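Local coordinates for protein internalin (Listeria monocytogenes serotype 4b, PDB 4FMZ) that probably takes part in adhesion to or invasion of host cells, as an internalin built on a leucine-rich repeat solenoid, at residues T47-A52 and Q60-L65. Sequence-based numbering, arbitrary orientation.
With EDO (1,2-ethanediol), chain D.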
loop_
_atom_site.group_PDB
_atom_site.type_symbol
_atom_site.label_atom_id
_atom_site.label_comp_id
_atom_site.label_asym_id
_atom_site.label_seq_id
_atom_site.Cartn_x
_atom_site.Cartn_y
_atom_site.Cartn_z
ATOM N N THR A 47 20.121 -15.920 12.192
ATOM C CA THR A 47 19.619 -14.550 12.379
ATOM C C THR A 47 18.597 -14.217 11.286
ATOM O O THR A 47 17.812 -13.274 11.440
ATOM C CB THR A 47 20.771 -13.543 12.405
ATOM O OG1 THR A 47 21.464 -13.565 11.162
ATOM C CG2 THR A 47 21.739 -13.787 13.550
ATOM N N LYS A 48 18.617 -14.998 10.179
ATOM C CA LYS A 48 17.735 -14.828 9.025
ATOM C C LYS A 48 17.261 -16.192 8.509
ATOM O O LYS A 48 18.080 -17.084 8.232
ATOM C CB LYS A 48 18.483 -14.054 7.923
ATOM C CG LYS A 48 17.716 -13.856 6.620
ATOM C CD LYS A 48 18.448 -12.881 5.699
ATOM C CE LYS A 48 17.751 -12.695 4.374
ATOM N NZ LYS A 48 18.427 -11.673 3.537
ATOM N N LEU A 49 15.940 -16.349 8.390
ATOM C CA LEU A 49 15.323 -17.566 7.846
ATOM C C LEU A 49 14.234 -17.188 6.858
ATOM O O LEU A 49 13.372 -16.359 7.168
ATOM C CB LEU A 49 14.767 -18.481 8.954
ATOM C CG LEU A 49 14.176 -19.843 8.524
ATOM C CD1 LEU A 49 15.268 -20.847 8.160
ATOM C CD2 LEU A 49 13.298 -20.420 9.614
ATOM N N VAL A 50 14.289 -17.795 5.655
ATOM C CA VAL A 50 13.327 -17.552 4.583
ATOM C C VAL A 50 12.772 -18.891 4.107
ATOM O O VAL A 50 13.505 -19.693 3.524
ATOM C CB VAL A 50 13.937 -16.730 3.406
ATOM C CG1 VAL A 50 12.931 -16.570 2.256
ATOM C CG2 VAL A 50 14.426 -15.362 3.870
ATOM N N VAL A 51 11.488 -19.151 4.384
ATOM C CA VAL A 51 10.791 -20.369 3.913
ATOM C C VAL A 51 9.489 -19.836 3.310
ATOM O O VAL A 51 8.441 -19.821 3.965
ATOM C CB VAL A 51 10.582 -21.509 4.974
ATOM C CG1 VAL A 51 10.026 -22.786 4.326
ATOM C CG2 VAL A 51 11.871 -21.828 5.716
ATOM N N ALA A 52 9.592 -19.303 2.086
ATOM C CA ALA A 52 8.472 -18.666 1.412
ATOM C C ALA A 52 7.909 -19.511 0.239
ATOM O O ALA A 52 8.655 -20.152 -0.499
ATOM C CB ALA A 52 8.881 -17.282 0.920
ATOM N N GLN A 60 6.162 -24.986 14.928
ATOM C CA GLN A 60 6.704 -25.577 16.158
ATOM C C GLN A 60 8.190 -25.875 15.944
ATOM O O GLN A 60 8.569 -26.390 14.878
ATOM C CB GLN A 60 5.925 -26.840 16.577
ATOM C CG GLN A 60 4.512 -26.520 17.084
ATOM C CD GLN A 60 3.604 -27.725 17.064
ATOM O OE1 GLN A 60 3.300 -28.297 16.016
ATOM N NE2 GLN A 60 3.145 -28.136 18.230
ATOM N N GLY A 61 9.007 -25.468 16.918
ATOM C CA GLY A 61 10.463 -25.604 16.902
ATOM C C GLY A 61 11.181 -24.298 16.641
ATOM O O GLY A 61 12.328 -24.139 17.068
ATOM N N ILE A 62 10.509 -23.334 15.949
ATOM C CA ILE A 62 11.101 -22.027 15.622
ATOM C C ILE A 62 11.491 -21.252 16.891
ATOM O O ILE A 62 12.388 -20.406 16.830
ATOM C CB ILE A 62 10.208 -21.183 14.670
ATOM C CG1 ILE A 62 11.091 -20.270 13.791
ATOM C CG2 ILE A 62 9.097 -20.392 15.423
ATOM C CD1 ILE A 62 10.449 -19.780 12.522
ATOM N N GLU A 63 10.869 -21.596 18.037
ATOM C CA GLU A 63 11.171 -20.971 19.322
ATOM C C GLU A 63 12.661 -21.169 19.739
ATOM O O GLU A 63 13.121 -20.416 20.593
ATOM C CB GLU A 63 10.201 -21.440 20.435
ATOM C CG GLU A 63 10.271 -22.917 20.801
ATOM C CD GLU A 63 9.512 -23.915 19.943
ATOM O OE1 GLU A 63 8.938 -23.515 18.905
ATOM O OE2 GLU A 63 9.514 -25.116 20.305
ATOM N N TYR A 64 13.422 -22.115 19.102
ATOM C CA TYR A 64 14.853 -22.346 19.387
ATOM C C TYR A 64 15.794 -21.384 18.651
ATOM O O TYR A 64 16.991 -21.297 18.982
ATOM C CB TYR A 64 15.258 -23.774 19.043
ATOM C CG TYR A 64 14.676 -24.778 20.002
ATOM C CD1 TYR A 64 15.171 -24.901 21.300
ATOM C CD2 TYR A 64 13.619 -25.598 19.624
ATOM C CE1 TYR A 64 14.666 -25.854 22.176
ATOM C CE2 TYR A 64 13.097 -26.546 20.492
ATOM C CZ TYR A 64 13.630 -26.672 21.767
ATOM O OH TYR A 64 13.104 -27.567 22.646
ATOM N N LEU A 65 15.250 -20.665 17.659
ATOM C CA LEU A 65 16.010 -19.683 16.892
ATOM C C LEU A 65 15.975 -18.355 17.657
ATOM O O LEU A 65 15.452 -17.361 17.164
ATOM C CB LEU A 65 15.410 -19.566 15.468
ATOM C CG LEU A 65 15.930 -20.553 14.411
ATOM C CD1 LEU A 65 15.697 -22.012 14.808
ATOM C CD2 LEU A 65 15.282 -20.303 13.089
HETATM C C1 EDO D . 22.006 -16.499 9.474
HETATM O O1 EDO D . 20.776 -17.084 9.089
HETATM C C2 EDO D . 22.460 -15.484 8.417
HETATM O O2 EDO D . 23.676 -14.920 8.861
#
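Leu-49, Ile-62 and Leu-65 meet through branched alkyl groups, and the flat groups stay at the margins: the side chain of Tyr-64 touches Leu-8 and Leu-43, and the carboxylate of Glu-63 turns back on its own loop. This is the inside of the N-terminal end of a leucine-rich repeat solenoid, where strand 48-50 of the concave side faces the 3-10 segment 62-64 of the convex side. Leu-49 bridges the two. Its chi1 of -176° turns CG away from the backbone N and sends the side chain inward, putting CD2 4.0 Å from CD2 of Leu-65, the two side chains running nearly perpendicular, and 4.1 Å from CD1 of Ile-62. Leucine and isoleucine suit these places because their terminal methyls can meet midway between strand and 3-10 segment, in a buried interior. Leu-71 of the next strand adjoins Leu-49 and Ile-62, whereas Ile-25 of helix 19-29 touches Leu-49 and Leu-65, so the N-terminal cap shares the hydrophobic interior of the repeats. Residues alternate along the strand: Lys-48 points outward, its extended chain carrying the ammonium group to a cation-pi contact with Tyr-70, and its backbone N donates a hydrogen bond to O1 of a 1,2-ethanediol (3.2 Å), probably from the crystallisation liquor. Gly-61 has a positive phi (106°), at which a beta carbon would press on the preceding carbonyl, and its O accepts Tyr-64 N at 3.1 Å. Its N donates to Glu-63 OE1 at 2.8 Å, on the syn side and 30° out of the carboxylate plane.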